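Local coordinates for protein dTDP-4-dehydrorhamnose reductase (Sulfolobus tokodaii, PDB 2GGS) that binds NADPH and probably reduces dTDP-4-dehydrorhamnose to dTDP-rhamnose, as a member of the RmlD family of extended short-chain reductases, at residues A[100-104]-A[196-201]; A[117-121]-A[203-207]; A[172-178]-A[230-236]. One frame throughout, in Å; residues are numbered along the deposited sequence.

Contact 1: residues A[100-104]-A[196-201]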
ATOM      1  N   SER A 100      -1.937  -1.177  22.065  1.00 20.54           N
ATOM      2  CA  SER A 100      -2.626  -0.732  20.850  1.00 21.66           C
ATOM      3  C   SER A 100      -2.926  -1.892  19.900  1.00 20.99           C
ATOM      4  O   SER A 100      -2.220  -2.903  19.889  1.00 21.02           O
ATOM      5  CB  SER A 100      -1.774   0.253  20.073  1.00 22.82           C
ATOM      6  OG  SER A 100      -1.745   1.512  20.696  1.00 28.59           O
ATOM      7  N   TYR A 101      -3.974  -1.727  19.100  1.00 20.43           N
ATOM      8  CA  TYR A 101      -4.256  -2.668  18.031  1.00 20.54           C
ATOM      9  C   TYR A 101      -3.447  -2.177  16.813  1.00 19.81           C
ATOM     10  O   TYR A 101      -3.671  -1.085  16.336  1.00 20.04           O
ATOM     11  CB  TYR A 101      -5.757  -2.705  17.745  1.00 21.61           C
ATOM     12  CG  TYR A 101      -6.212  -3.480  16.527  1.00 22.60           C
ATOM     13  CD1 TYR A 101      -5.706  -4.743  16.240  1.00 25.02           C
ATOM     14  CD2 TYR A 101      -7.220  -2.974  15.709  1.00 23.83           C
ATOM     15  CE1 TYR A 101      -6.143  -5.458  15.133  1.00 24.47           C
ATOM     16  CE2 TYR A 101      -7.661  -3.693  14.596  1.00 23.51           C
ATOM     17  CZ  TYR A 101      -7.132  -4.929  14.333  1.00 22.34           C
ATOM     18  OH  TYR A 101      -7.545  -5.653  13.244  1.00 26.16           O
ATOM     19  N   ILE A 102      -2.522  -3.005  16.344  1.00 19.07           N
ATOM     20  CA  ILE A 102      -1.606  -2.599  15.275  1.00 19.29           C
ATOM     21  C   ILE A 102      -2.049  -3.195  13.932  1.00 18.77           C
ATOM     22  O   ILE A 102      -2.224  -4.415  13.815  1.00 18.12           O
ATOM     23  CB  ILE A 102      -0.199  -3.051  15.594  1.00 20.65           C
ATOM     24  CG1 ILE A 102       0.296  -2.322  16.866  1.00 23.06           C
ATOM     25  CG2 ILE A 102       0.741  -2.811  14.372  1.00 21.24           C
ATOM     26  CD1 ILE A 102       1.738  -2.407  17.078  1.00 27.92           C
ATOM     27  N   VAL A 103      -2.253  -2.332  12.938  1.00 17.96           N
ATOM     28  CA  VAL A 103      -2.623  -2.768  11.573  1.00 17.08           C
ATOM     29  C   VAL A 103      -1.529  -2.303  10.627  1.00 16.46           C
ATOM     30  O   VAL A 103      -1.316  -1.083  10.474  1.00 17.02           O
ATOM     31  CB  VAL A 103      -3.999  -2.160  11.108  1.00 16.53           C
ATOM     32  CG1 VAL A 103      -4.322  -2.607   9.658  1.00 18.34           C
ATOM     33  CG2 VAL A 103      -5.112  -2.541  12.088  1.00 19.27           C
ATOM     34  N   HIS A 104      -0.814  -3.244  10.012  1.00 15.08           N
ATOM     35  CA  HIS A 104       0.353  -2.880   9.236  1.00 13.99           C
ATOM     36  C   HIS A 104       0.047  -3.165   7.753  1.00 13.98           C
ATOM     37  O   HIS A 104      -0.464  -4.232   7.421  1.00 14.42           O
ATOM     38  CB  HIS A 104       1.575  -3.713   9.672  1.00 13.66           C
ATOM     39  CG  HIS A 104       2.721  -3.572   8.729  1.00 15.64           C
ATOM     40  ND1 HIS A 104       3.405  -2.377   8.593  1.00 14.68           N
ATOM     41  CD2 HIS A 104       3.255  -4.422   7.816  1.00 13.64           C
ATOM     42  CE1 HIS A 104       4.307  -2.501   7.641  1.00 12.57           C
ATOM     43  NE2 HIS A 104       4.258  -3.738   7.166  1.00 13.08           N
ATOM     44  N   LEU A 196     -12.524  -3.734   8.431  1.00 21.93           N
ATOM     45  CA  LEU A 196     -11.651  -4.655   9.140  1.00 23.06           C
ATOM     46  C   LEU A 196     -11.412  -4.215  10.578  1.00 24.73           C
ATOM     47  O   LEU A 196     -11.376  -5.041  11.488  1.00 25.20           O
ATOM     48  CB  LEU A 196     -10.317  -4.810   8.401  1.00 21.79           C
ATOM     49  CG  LEU A 196     -10.381  -5.757   7.206  1.00 22.90           C
ATOM     50  CD1 LEU A 196      -9.081  -5.728   6.373  1.00 21.53           C
ATOM     51  CD2 LEU A 196     -10.715  -7.167   7.669  1.00 21.80           C
ATOM     52  N   LEU A 197     -11.226  -2.905  10.758  1.00 26.15           N
ATOM     53  CA  LEU A 197     -10.981  -2.299  12.069  1.00 28.68           C
ATOM     54  C   LEU A 197     -12.029  -2.656  13.085  1.00 29.91           C
ATOM     55  O   LEU A 197     -11.690  -3.114  14.186  1.00 29.48           O
ATOM     56  CB  LEU A 197     -10.950  -0.773  11.955  1.00 28.68           C
ATOM     57  CG  LEU A 197      -9.702  -0.203  11.296  1.00 29.79           C
ATOM     58  CD1 LEU A 197      -9.523   1.245  11.713  1.00 29.44           C
ATOM     59  CD2 LEU A 197      -8.486  -1.018  11.679  1.00 27.85           C
ATOM     60  N   GLU A 198     -13.286  -2.389  12.718  1.00 30.99           N
ATOM     61  CA  GLU A 198     -14.431  -2.673  13.565  1.00 33.38           C
ATOM     62  C   GLU A 198     -14.344  -4.109  14.033  1.00 32.84           C
ATOM     63  O   GLU A 198     -14.639  -4.385  15.184  1.00 33.78           O
ATOM     64  CB  GLU A 198     -15.802  -2.402  12.859  1.00 33.47           C
ATOM     65  CG  GLU A 198     -15.774  -2.000  11.361  1.00 35.72           C
ATOM     66  CD  GLU A 198     -16.902  -2.643  10.477  1.00 35.76           C
ATOM     67  OE1 GLU A 198     -17.757  -1.876   9.930  1.00 37.81           O
ATOM     68  OE2 GLU A 198     -16.912  -3.898  10.292  1.00 35.55           O
ATOM     69  N   LEU A 199     -13.909  -5.006  13.137  1.00 31.95           N
ATOM     70  CA  LEU A 199     -13.846  -6.452  13.390  1.00 30.96           C
ATOM     71  C   LEU A 199     -12.683  -6.920  14.261  1.00 31.27           C
ATOM     72  O   LEU A 199     -12.711  -8.048  14.755  1.00 31.49           O
ATOM     73  CB  LEU A 199     -13.842  -7.231  12.070  1.00 30.37           C
ATOM     74  CG  LEU A 199     -15.082  -7.084  11.184  1.00 30.34           C
ATOM     75  CD1 LEU A 199     -14.864  -7.731   9.846  1.00 29.75           C
ATOM     76  CD2 LEU A 199     -16.346  -7.637  11.857  1.00 31.24           C
ATOM     77  N   ARG A 200     -11.662  -6.084  14.444  1.00 31.11           N
ATOM     78  CA  ARG A 200     -10.460  -6.470  15.214  1.00 31.86           C
ATOM     79  C   ARG A 200      -9.828  -7.790  14.744  1.00 31.44           C
ATOM     80  O   ARG A 200      -9.309  -8.574  15.531  1.00 30.38           O
ATOM     81  CB  ARG A 200     -10.704  -6.460  16.744  1.00 32.87           C
ATOM     82  CG  ARG A 200     -10.608  -5.080  17.342  1.00 34.92           C
ATOM     83  CD  ARG A 200      -9.812  -5.054  18.656  1.00 40.91           C
ATOM     84  NE  ARG A 200      -9.593  -3.692  19.190  1.00 43.61           N
ATOM     85  CZ  ARG A 200      -9.787  -2.547  18.522  1.00 45.55           C
ATOM     86  NH1 ARG A 200     -10.205  -2.539  17.260  1.00 47.65           N
ATOM     87  NH2 ARG A 200      -9.562  -1.384  19.119  1.00 48.66           N
ATOM     88  N   LYS A 201      -9.873  -8.011  13.428  1.00 31.14           N
ATOM     89  CA  LYS A 201      -9.145  -9.101  12.794  1.00 30.77           C
ATOM     90  C   LYS A 201      -7.641  -9.076  13.113  1.00 29.97           C
ATOM     91  O   LYS A 201      -7.051  -8.006  13.231  1.00 30.03           O
ATOM     92  CB  LYS A 201      -9.342  -9.025  11.284  1.00 31.60           C
ATOM     93  CG  LYS A 201     -10.534  -9.792  10.788  1.00 35.14           C
ATOM     94  CD  LYS A 201     -10.129 -10.725   9.653  1.00 38.82           C
ATOM     95  CE  LYS A 201      -9.419 -11.944  10.225  1.00 38.27           C
ATOM     96  NZ  LYS A 201      -9.377 -13.116   9.339  1.00 39.12           N
TER

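Contact 2: residues A[117-121]-A[203-207]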
ATOM      1  N   ASN A 117      -1.787 -15.113  -8.059  1.00 18.94           N
ATOM      2  CA  ASN A 117      -2.904 -15.495  -7.235  1.00 20.00           C
ATOM      3  C   ASN A 117      -2.462 -15.910  -5.838  1.00 19.45           C
ATOM      4  O   ASN A 117      -2.797 -16.973  -5.341  1.00 19.56           O
ATOM      5  CB  ASN A 117      -3.679 -16.602  -7.992  1.00 20.52           C
ATOM      6  CG  ASN A 117      -4.212 -16.090  -9.325  1.00 24.49           C
ATOM      7  OD1 ASN A 117      -3.856 -16.592 -10.421  1.00 31.39           O
ATOM      8  ND2 ASN A 117      -5.034 -15.044  -9.250  1.00 25.13           N
ATOM      9  N   TYR A 118      -1.650 -15.070  -5.188  1.00 18.51           N
ATOM     10  CA  TYR A 118      -1.069 -15.465  -3.896  1.00 17.42           C
ATOM     11  C   TYR A 118      -2.044 -15.390  -2.753  1.00 17.58           C
ATOM     12  O   TYR A 118      -2.749 -14.387  -2.610  1.00 18.02           O
ATOM     13  CB  TYR A 118       0.157 -14.602  -3.571  1.00 16.76           C
ATOM     14  CG  TYR A 118       1.315 -14.888  -4.498  1.00 16.29           C
ATOM     15  CD1 TYR A 118       2.139 -15.990  -4.269  1.00 17.89           C
ATOM     16  CD2 TYR A 118       1.566 -14.086  -5.629  1.00 13.94           C
ATOM     17  CE1 TYR A 118       3.201 -16.278  -5.130  1.00 17.60           C
ATOM     18  CE2 TYR A 118       2.622 -14.360  -6.480  1.00 14.63           C
ATOM     19  CZ  TYR A 118       3.430 -15.460  -6.223  1.00 17.44           C
ATOM     20  OH  TYR A 118       4.471 -15.760  -7.048  1.00 18.10           O
ATOM     21  N   LYS A 119      -2.099 -16.457  -1.943  1.00 17.77           N
ATOM     22  CA  LYS A 119      -2.930 -16.477  -0.744  1.00 19.72           C
ATOM     23  C   LYS A 119      -2.080 -16.150   0.484  1.00 18.59           C
ATOM     24  O   LYS A 119      -0.854 -16.122   0.383  1.00 17.15           O
ATOM     25  CB  LYS A 119      -3.683 -17.808  -0.587  1.00 21.17           C
ATOM     26  CG  LYS A 119      -2.849 -19.027  -0.674  1.00 22.38           C
ATOM     27  CD  LYS A 119      -3.757 -20.314  -0.639  1.00 23.89           C
ATOM     28  CE  LYS A 119      -4.728 -20.407  -1.819  1.00 28.34           C
ATOM     29  NZ  LYS A 119      -4.067 -20.846  -3.122  1.00 33.31           N
ATOM     30  N   GLU A 120      -2.738 -15.896   1.617  1.00 19.36           N
ATOM     31  CA  GLU A 120      -2.043 -15.411   2.824  1.00 18.49           C
ATOM     32  C   GLU A 120      -0.860 -16.264   3.262  1.00 20.48           C
ATOM     33  O   GLU A 120       0.179 -15.738   3.669  1.00 20.27           O
ATOM     34  CB  GLU A 120      -2.992 -15.203   3.995  1.00 18.24           C
ATOM     35  CG  GLU A 120      -3.954 -14.009   3.827  1.00 15.43           C
ATOM     36  CD  GLU A 120      -5.218 -14.289   2.946  1.00 17.12           C
ATOM     37  OE1 GLU A 120      -5.325 -15.384   2.330  1.00 19.42           O
ATOM     38  OE2 GLU A 120      -6.062 -13.391   2.836  1.00 17.71           O
ATOM     39  N   GLU A 121      -1.034 -17.580   3.148  1.00 20.59           N
ATOM     40  CA  GLU A 121      -0.051 -18.534   3.642  1.00 21.94           C
ATOM     41  C   GLU A 121       1.057 -18.873   2.638  1.00 21.25           C
ATOM     42  O   GLU A 121       2.004 -19.580   2.992  1.00 20.78           O
ATOM     43  CB  GLU A 121      -0.778 -19.795   4.140  1.00 21.57           C
ATOM     44  CG  GLU A 121      -1.427 -20.618   3.038  1.00 26.33           C
ATOM     45  CD  GLU A 121      -2.898 -20.279   2.778  1.00 31.23           C
ATOM     46  OE1 GLU A 121      -3.368 -19.134   2.995  1.00 25.33           O
ATOM     47  OE2 GLU A 121      -3.611 -21.203   2.339  1.00 35.47           O
ATOM     48  N   GLY A 203      -3.730 -11.535  12.367  1.00 24.28           N
ATOM     49  CA  GLY A 203      -3.084 -12.452  11.423  1.00 22.87           C
ATOM     50  C   GLY A 203      -2.635 -11.749  10.149  1.00 21.72           C
ATOM     51  O   GLY A 203      -2.125 -10.628  10.210  1.00 20.81           O
ATOM     52  N   ILE A 204      -2.807 -12.408   9.007  1.00 20.13           N
ATOM     53  CA  ILE A 204      -2.501 -11.789   7.711  1.00 18.55           C
ATOM     54  C   ILE A 204      -3.774 -11.830   6.861  1.00 18.78           C
ATOM     55  O   ILE A 204      -4.553 -12.775   6.970  1.00 17.72           O
ATOM     56  CB  ILE A 204      -1.368 -12.530   6.982  1.00 18.35           C
ATOM     57  CG1 ILE A 204      -0.144 -12.636   7.893  1.00 19.61           C
ATOM     58  CG2 ILE A 204      -1.010 -11.817   5.663  1.00 19.86           C
ATOM     59  CD1 ILE A 204       0.966 -13.467   7.337  1.00 23.65           C
ATOM     60  N   ILE A 205      -4.023 -10.791   6.072  1.00 16.20           N
ATOM     61  CA  ILE A 205      -5.206 -10.774   5.184  1.00 16.88           C
ATOM     62  C   ILE A 205      -4.830 -10.058   3.898  1.00 16.42           C
ATOM     63  O   ILE A 205      -4.128  -9.052   3.952  1.00 15.89           O
ATOM     64  CB  ILE A 205      -6.485 -10.179   5.850  1.00 17.25           C
ATOM     65  CG1 ILE A 205      -7.760 -10.371   4.995  1.00 18.83           C
ATOM     66  CG2 ILE A 205      -6.317  -8.672   6.146  1.00 15.44           C
ATOM     67  CD1 ILE A 205      -9.042  -9.951   5.749  1.00 21.04           C
ATOM     68  N   HIS A 206      -5.242 -10.618   2.767  1.00 15.19           N
ATOM     69  CA  HIS A 206      -5.034  -9.971   1.459  1.00 14.47           C
ATOM     70  C   HIS A 206      -6.237  -9.155   1.085  1.00 14.83           C
ATOM     71  O   HIS A 206      -7.368  -9.678   1.052  1.00 14.59           O
ATOM     72  CB  HIS A 206      -4.767 -10.997   0.356  1.00 14.92           C
ATOM     73  CG  HIS A 206      -3.429 -11.650   0.466  1.00 14.43           C
ATOM     74  ND1 HIS A 206      -3.004 -12.633  -0.393  1.00 15.94           N
ATOM     75  CD2 HIS A 206      -2.417 -11.457   1.355  1.00 15.50           C
ATOM     76  CE1 HIS A 206      -1.780 -13.014  -0.048  1.00 14.83           C
ATOM     77  NE2 HIS A 206      -1.388 -12.283   0.983  1.00 14.79           N
ATOM     78  N   VAL A 207      -6.028  -7.881   0.777  1.00 14.18           N
ATOM     79  CA  VAL A 207      -7.122  -7.023   0.309  1.00 14.24           C
ATOM     80  C   VAL A 207      -6.613  -6.277  -0.947  1.00 15.04           C
ATOM     81  O   VAL A 207      -5.901  -5.285  -0.835  1.00 15.29           O
ATOM     82  CB  VAL A 207      -7.617  -6.007   1.389  1.00 14.08           C
ATOM     83  CG1 VAL A 207      -8.793  -5.216   0.875  1.00 14.32           C
ATOM     84  CG2 VAL A 207      -7.990  -6.694   2.712  1.00 15.25           C
TER
HETATM   85  O   HOH W   1      -8.128 -12.225   1.474  1.00 17.13           O

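Contact 3: residues A[172-178]-A[230-236]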
ATOM      1  N   LYS A 172       1.872  10.757 -25.704  1.00 32.69           N
ATOM      2  CA  LYS A 172       3.084   9.958 -25.548  1.00 33.25           C
ATOM      3  C   LYS A 172       2.814   8.444 -25.463  1.00 32.15           C
ATOM      4  O   LYS A 172       1.673   8.001 -25.268  1.00 32.98           O
ATOM      5  CB  LYS A 172       3.913  10.470 -24.352  1.00 33.31           C
ATOM      6  CG  LYS A 172       4.531  11.860 -24.563  1.00 36.15           C
ATOM      7  CD  LYS A 172       5.688  11.820 -25.559  1.00 40.94           C
ATOM      8  CE  LYS A 172       6.172  13.223 -25.930  1.00 42.16           C
ATOM      9  NZ  LYS A 172       6.869  13.217 -27.255  1.00 43.70           N
ATOM     10  N   THR A 173       3.866   7.662 -25.659  1.00 31.73           N
ATOM     11  CA  THR A 173       3.785   6.213 -25.585  1.00 30.45           C
ATOM     12  C   THR A 173       3.929   5.728 -24.144  1.00 30.01           C
ATOM     13  O   THR A 173       4.846   6.166 -23.402  1.00 29.90           O
ATOM     14  CB  THR A 173       4.819   5.552 -26.496  1.00 31.05           C
ATOM     15  OG1 THR A 173       4.559   5.953 -27.847  1.00 31.70           O
ATOM     16  CG2 THR A 173       4.773   4.010 -26.387  1.00 31.27           C
ATOM     17  N   VAL A 174       2.983   4.874 -23.746  1.00 28.64           N
ATOM     18  CA  VAL A 174       3.046   4.142 -22.492  1.00 27.08           C
ATOM     19  C   VAL A 174       3.706   2.799 -22.729  1.00 27.28           C
ATOM     20  O   VAL A 174       3.291   2.031 -23.600  1.00 27.50           O
ATOM     21  CB  VAL A 174       1.617   3.892 -21.894  1.00 26.65           C
ATOM     22  CG1 VAL A 174       1.680   2.833 -20.802  1.00 27.02           C
ATOM     23  CG2 VAL A 174       1.052   5.155 -21.325  1.00 26.86           C
ATOM     24  N   PHE A 175       4.758   2.518 -21.965  1.00 26.60           N
ATOM     25  CA  PHE A 175       5.390   1.209 -21.983  1.00 26.97           C
ATOM     26  C   PHE A 175       4.873   0.339 -20.841  1.00 26.56           C
ATOM     27  O   PHE A 175       5.149   0.591 -19.672  1.00 27.99           O
ATOM     28  CB  PHE A 175       6.916   1.380 -21.965  1.00 27.33           C
ATOM     29  CG  PHE A 175       7.424   2.105 -23.172  1.00 27.04           C
ATOM     30  CD1 PHE A 175       7.605   1.415 -24.370  1.00 29.10           C
ATOM     31  CD2 PHE A 175       7.616   3.472 -23.147  1.00 27.80           C
ATOM     32  CE1 PHE A 175       8.033   2.081 -25.506  1.00 29.66           C
ATOM     33  CE2 PHE A 175       8.043   4.154 -24.283  1.00 29.34           C
ATOM     34  CZ  PHE A 175       8.243   3.455 -25.466  1.00 28.47           C
ATOM     35  N   ALA A 176       4.067  -0.656 -21.181  1.00 24.55           N
ATOM     36  CA  ALA A 176       3.380  -1.432 -20.168  1.00 23.98           C
ATOM     37  C   ALA A 176       4.107  -2.727 -19.934  1.00 23.22           C
ATOM     38  O   ALA A 176       4.241  -3.569 -20.818  1.00 22.84           O
ATOM     39  CB  ALA A 176       1.884  -1.681 -20.542  1.00 22.53           C
ATOM     40  N   PHE A 177       4.591  -2.880 -18.701  1.00 22.51           N
ATOM     41  CA  PHE A 177       5.223  -4.106 -18.280  1.00 21.61           C
ATOM     42  C   PHE A 177       4.349  -5.323 -18.583  1.00 21.43           C
ATOM     43  O   PHE A 177       3.167  -5.348 -18.236  1.00 21.28           O
ATOM     44  CB  PHE A 177       5.530  -4.028 -16.774  1.00 22.09           C
ATOM     45  CG  PHE A 177       6.159  -5.270 -16.201  1.00 23.01           C
ATOM     46  CD1 PHE A 177       7.388  -5.743 -16.684  1.00 24.94           C
ATOM     47  CD2 PHE A 177       5.551  -5.951 -15.137  1.00 23.06           C
ATOM     48  CE1 PHE A 177       7.992  -6.890 -16.144  1.00 24.83           C
ATOM     49  CE2 PHE A 177       6.140  -7.113 -14.582  1.00 23.95           C
ATOM     50  CZ  PHE A 177       7.382  -7.573 -15.080  1.00 22.63           C
ATOM     51  N   LYS A 178       4.945  -6.323 -19.227  1.00 21.18           N
ATOM     52  CA  LYS A 178       4.294  -7.623 -19.396  1.00 21.99           C
ATOM     53  C   LYS A 178       4.261  -8.372 -18.072  1.00 22.53           C
ATOM     54  O   LYS A 178       5.241  -9.022 -17.696  1.00 21.25           O
ATOM     55  CB  LYS A 178       4.996  -8.470 -20.470  1.00 23.25           C
ATOM     56  CG  LYS A 178       4.275  -9.789 -20.829  1.00 24.36           C
ATOM     57  CD  LYS A 178       5.058 -10.539 -21.921  1.00 24.88           C
ATOM     58  CE  LYS A 178       4.664 -11.980 -22.075  1.00 29.96           C
ATOM     59  NZ  LYS A 178       5.729 -12.655 -22.886  1.00 30.39           N
ATOM     60  N   GLU A 230       0.085   5.894 -27.738  1.00 30.85           N
ATOM     61  CA  GLU A 230       0.089   4.461 -27.929  1.00 31.15           C
ATOM     62  C   GLU A 230       0.433   3.706 -26.659  1.00 29.52           C
ATOM     63  O   GLU A 230       1.180   4.195 -25.805  1.00 29.09           O
ATOM     64  CB  GLU A 230       1.098   4.110 -29.014  1.00 31.11           C
ATOM     65  CG  GLU A 230       1.268   2.617 -29.265  1.00 34.59           C
ATOM     66  CD  GLU A 230       2.320   2.290 -30.319  1.00 35.64           C
ATOM     67  OE1 GLU A 230       3.118   3.196 -30.673  1.00 38.93           O
ATOM     68  OE2 GLU A 230       2.340   1.114 -30.778  1.00 42.18           O
ATOM     69  N   VAL A 231      -0.107   2.500 -26.550  1.00 27.91           N
ATOM     70  CA  VAL A 231       0.336   1.596 -25.514  1.00 27.43           C
ATOM     71  C   VAL A 231       1.142   0.477 -26.129  1.00 28.20           C
ATOM     72  O   VAL A 231       0.635  -0.288 -26.958  1.00 27.51           O
ATOM     73  CB  VAL A 231      -0.835   1.011 -24.667  1.00 26.43           C
ATOM     74  CG1 VAL A 231      -0.273   0.141 -23.532  1.00 25.32           C
ATOM     75  CG2 VAL A 231      -1.716   2.128 -24.138  1.00 25.17           C
ATOM     76  N   LYS A 232       2.397   0.379 -25.691  1.00 29.17           N
ATOM     77  CA  LYS A 232       3.279  -0.716 -26.058  1.00 30.26           C
ATOM     78  C   LYS A 232       3.639  -1.546 -24.847  1.00 30.35           C
ATOM     79  O   LYS A 232       4.201  -1.034 -23.870  1.00 30.10           O
ATOM     80  CB  LYS A 232       4.557  -0.192 -26.730  1.00 30.90           C
ATOM     81  CG  LYS A 232       4.336   0.402 -28.089  1.00 33.27           C
ATOM     82  CD  LYS A 232       5.629   0.406 -28.893  1.00 40.92           C
ATOM     83  CE  LYS A 232       5.506   1.270 -30.149  1.00 43.25           C
ATOM     84  NZ  LYS A 232       6.815   1.854 -30.602  1.00 46.51           N
ATOM     85  N   GLU A 233       3.307  -2.822 -24.920  1.00 30.01           N
ATOM     86  CA  GLU A 233       3.717  -3.791 -23.923  1.00 30.96           C
ATOM     87  C   GLU A 233       5.189  -4.153 -24.122  1.00 31.96           C
ATOM     88  O   GLU A 233       5.633  -4.417 -25.248  1.00 32.66           O
ATOM     89  CB  GLU A 233       2.854  -5.035 -24.031  1.00 30.21           C
ATOM     90  CG  GLU A 233       2.945  -6.001 -22.866  1.00 30.02           C
ATOM     91  CD  GLU A 233       1.908  -7.111 -22.965  1.00 29.81           C
ATOM     92  OE1 GLU A 233       1.601  -7.543 -24.101  1.00 33.48           O
ATOM     93  OE2 GLU A 233       1.356  -7.545 -21.934  1.00 28.25           O
ATOM     94  N   VAL A 234       5.937  -4.195 -23.026  1.00 32.34           N
ATOM     95  CA  VAL A 234       7.364  -4.555 -23.081  1.00 32.76           C
ATOM     96  C   VAL A 234       7.682  -5.653 -22.046  1.00 33.69           C
ATOM     97  O   VAL A 234       7.080  -5.679 -20.968  1.00 32.97           O
ATOM     98  CB  VAL A 234       8.266  -3.304 -22.883  1.00 32.90           C
ATOM     99  CG1 VAL A 234       8.083  -2.308 -24.015  1.00 32.17           C
ATOM    100  CG2 VAL A 234       7.982  -2.606 -21.569  1.00 32.32           C
ATOM    101  N   ASP A 235       8.615  -6.558 -22.367  1.00 34.64           N
ATOM    102  CA  ASP A 235       9.007  -7.629 -21.429  1.00 36.31           C
ATOM    103  C   ASP A 235       9.667  -7.004 -20.223  1.00 36.24           C
ATOM    104  O   ASP A 235       9.477  -7.448 -19.081  1.00 36.96           O
ATOM    105  CB  ASP A 235      10.004  -8.602 -22.072  1.00 36.86           C
ATOM    106  CG  ASP A 235       9.366  -9.505 -23.073  1.00 39.21           C
ATOM    107  OD1 ASP A 235       8.259 -10.016 -22.799  1.00 40.96           O
ATOM    108  OD2 ASP A 235       9.991  -9.725 -24.139  1.00 43.59           O
ATOM    109  N   GLU A 236      10.446  -5.967 -20.502  1.00 36.34           N
ATOM    110  CA  GLU A 236      11.093  -5.164 -19.486  1.00 36.82           C
ATOM    111  C   GLU A 236      10.958  -3.696 -19.840  1.00 35.87           C
ATOM    112  O   GLU A 236      11.082  -3.317 -21.002  1.00 35.64           O
ATOM    113  CB  GLU A 236      12.565  -5.577 -19.339  1.00 37.77           C
ATOM    114  CG  GLU A 236      12.753  -6.910 -18.605  1.00 41.60           C
ATOM    115  CD  GLU A 236      12.119  -6.895 -17.213  1.00 45.95           C
ATOM    116  OE1 GLU A 236      12.096  -5.804 -16.581  1.00 48.78           O
ATOM    117  OE2 GLU A 236      11.638  -7.961 -16.756  1.00 47.28           O
TER
HETATM  118  O   HOH W   2       2.380   7.691 -28.682  1.00 33.08           O
HETATM  119  O   HOH W   3       0.979  -6.339 -19.480  1.00 18.09           O
HETATM  120  O   HOH W   4       7.833  -9.607 -18.308  1.00 27.17           O
HETATM  121  O   HOH W   5       6.753 -10.881 -24.697  1.00 37.24           O

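Contact 1: residues A[100-104]-A[196-201]
Tyr101 faces Arg200 with their CA atoms 7.8 Å apart, and Val103 faces Leu197 at 8.4 Å between CA atoms, a spacing of strand and helix end that side chains must bridge. Tyr101 does most of this. Its CG is anti to the backbone N (chi1 171°), which carries the ring across to the point where the helix stops. There Arg200 takes a positive phi, closing a Schellman motif, and the chain running on brings the carbonyl of Lys201 to the ring edge, in plane. Tyr101 OH donates to Lys201 O at 2.4 Å, so short that its exact length is doubtful. Over one face of the ring lies the Arg200 chain, running opposite to the tyrosine; the guanidinium is tilted 33° from the ring, with NH1 of Arg200 3.4 Å from Tyr101 CD2. The opposite face carries Val103 CG2 near its rim, and this methyl also meets Leu197 CD2 at 3.7 Å. A leucine in place of Tyr101 would probably leave the Lys201 carbonyl without this donor and take away the aromatic carbon that NH1 of Arg200 rests against. Tyr101 also touches Val60 and Leu147 on the two flanking strands, while Leu197 reaches Ile62, so the last turn of helix 186-199 packs on the parallel Rossmann sheet across strands 60-63, 101-107 and 147-151.

Contact 2: residues A[117-121]-A[203-207]
Glu120 and His206 carry most of this contact, which lays the loop 117-121 along the edge strand 203-206 of the Rossmann sheet. Two direct hydrogen bonds cross it. His206 N gives a fairly straight one (163°) to Glu120 OE2 at 2.9 Å, arriving on the anti side of the carboxylate and 32° out of its plane. The other is weak: His206 ND1 points to Tyr118 O at 2.8 Å, but with an angle at the hydrogen of just 124°, the carbonyl lying at the edge of the imidazole. An ordered water lies 2.7 Å from both Glu120 OE2 and His206 O and bridges them.

Stacking comes next. The glutamate chain is bent at chi2, folding the carboxylate back so that it lies nearly flat against the imidazole, the two groups running in opposite directions. Glu120 CG sits over the same ring near its rim, and Glu120 CA makes a CH-pi contact, 4.0 Å from the His206 ring centroid. Apolar packing is slight: Glu120 CG touches Ile204 CG2 at 4.1 Å.

Beyond the two segments, Arg150 NH1 binds both His206 NE2 and the Glu120 carbonyl, joining loop and strand a second time. With that arginine at NE2, the imidazole proton probably sits on ND1, facing Tyr118 O. Glu120 OE2 takes the edge strand's amide and has the water beside it, and OE1 has a long, weak ion pair with Arg254, which is consistent with an ionised Glu120.

Contact 3: residues A[172-178]-A[230-236]
Val174 and Val231 open a parallel pairing: strands 174-177 and 231-234 form a two-stranded sheet apart from the Rossmann sheet, in the part of the chain that, as in RmlD relatives, probably forms the substrate-binding side. Five backbone hydrogen bonds alternate between the strands, from Val174 N to Glu230 O at one end to Lys178 N with Val234 O at the other. On one face Ala176 CB packs against Val231 CG1 at 4.1 Å, and helices 160-169 and 214-224 cover this side through Val174 and Val231. On the other face the edge of the Phe175 ring receives Val234 CG1, 3.8 Å from Phe175 CD1, while Trp240 meets the ring of Phe177.

Lys178 closes the end of the ladder. With chi1 at -173° its side chain leaves the backbone opposite the N and stays extended, lying alongside Asp235. Lys178 CB rests 3.5 Å from Val234 O. Lys178 CG comes next, 3.8 Å from Glu233 OE2, whose chain crosses at a slant. Lys178 CD passes Asp235 OD1 at 3.4 Å, and Lys178 CE is 4.2 Å from the same Asp235 OD1. At the tip, Lys178 NZ forms a long salt bridge of 3.7 Å with Asp235 OD1, and a water closes the triangle, accepting from Lys178 NZ and donating to Asp235 OD1 at 2.6 Å.

Followed from the N terminus, the chain lays down strand 101-107 and the loop 117-121 before strand 174-177, then comes back to each in the same order. Helix 186-199 closes contact 1, strand 203-206 closes contact 2 and strand 231-234 closes contact 3, so every pair of contacts crosses and none is enclosed by another. Contacts 1 and 2 serve the same Rossmann sheet and touch: Leu196, in the helix, packs against Ile205 and Val207 beside the edge strand. Contact 3 stands apart, its centre about 39 Å from that of contact 1 and about 29 Å from that of contact 2, and pairs the strands of the small separate sheet.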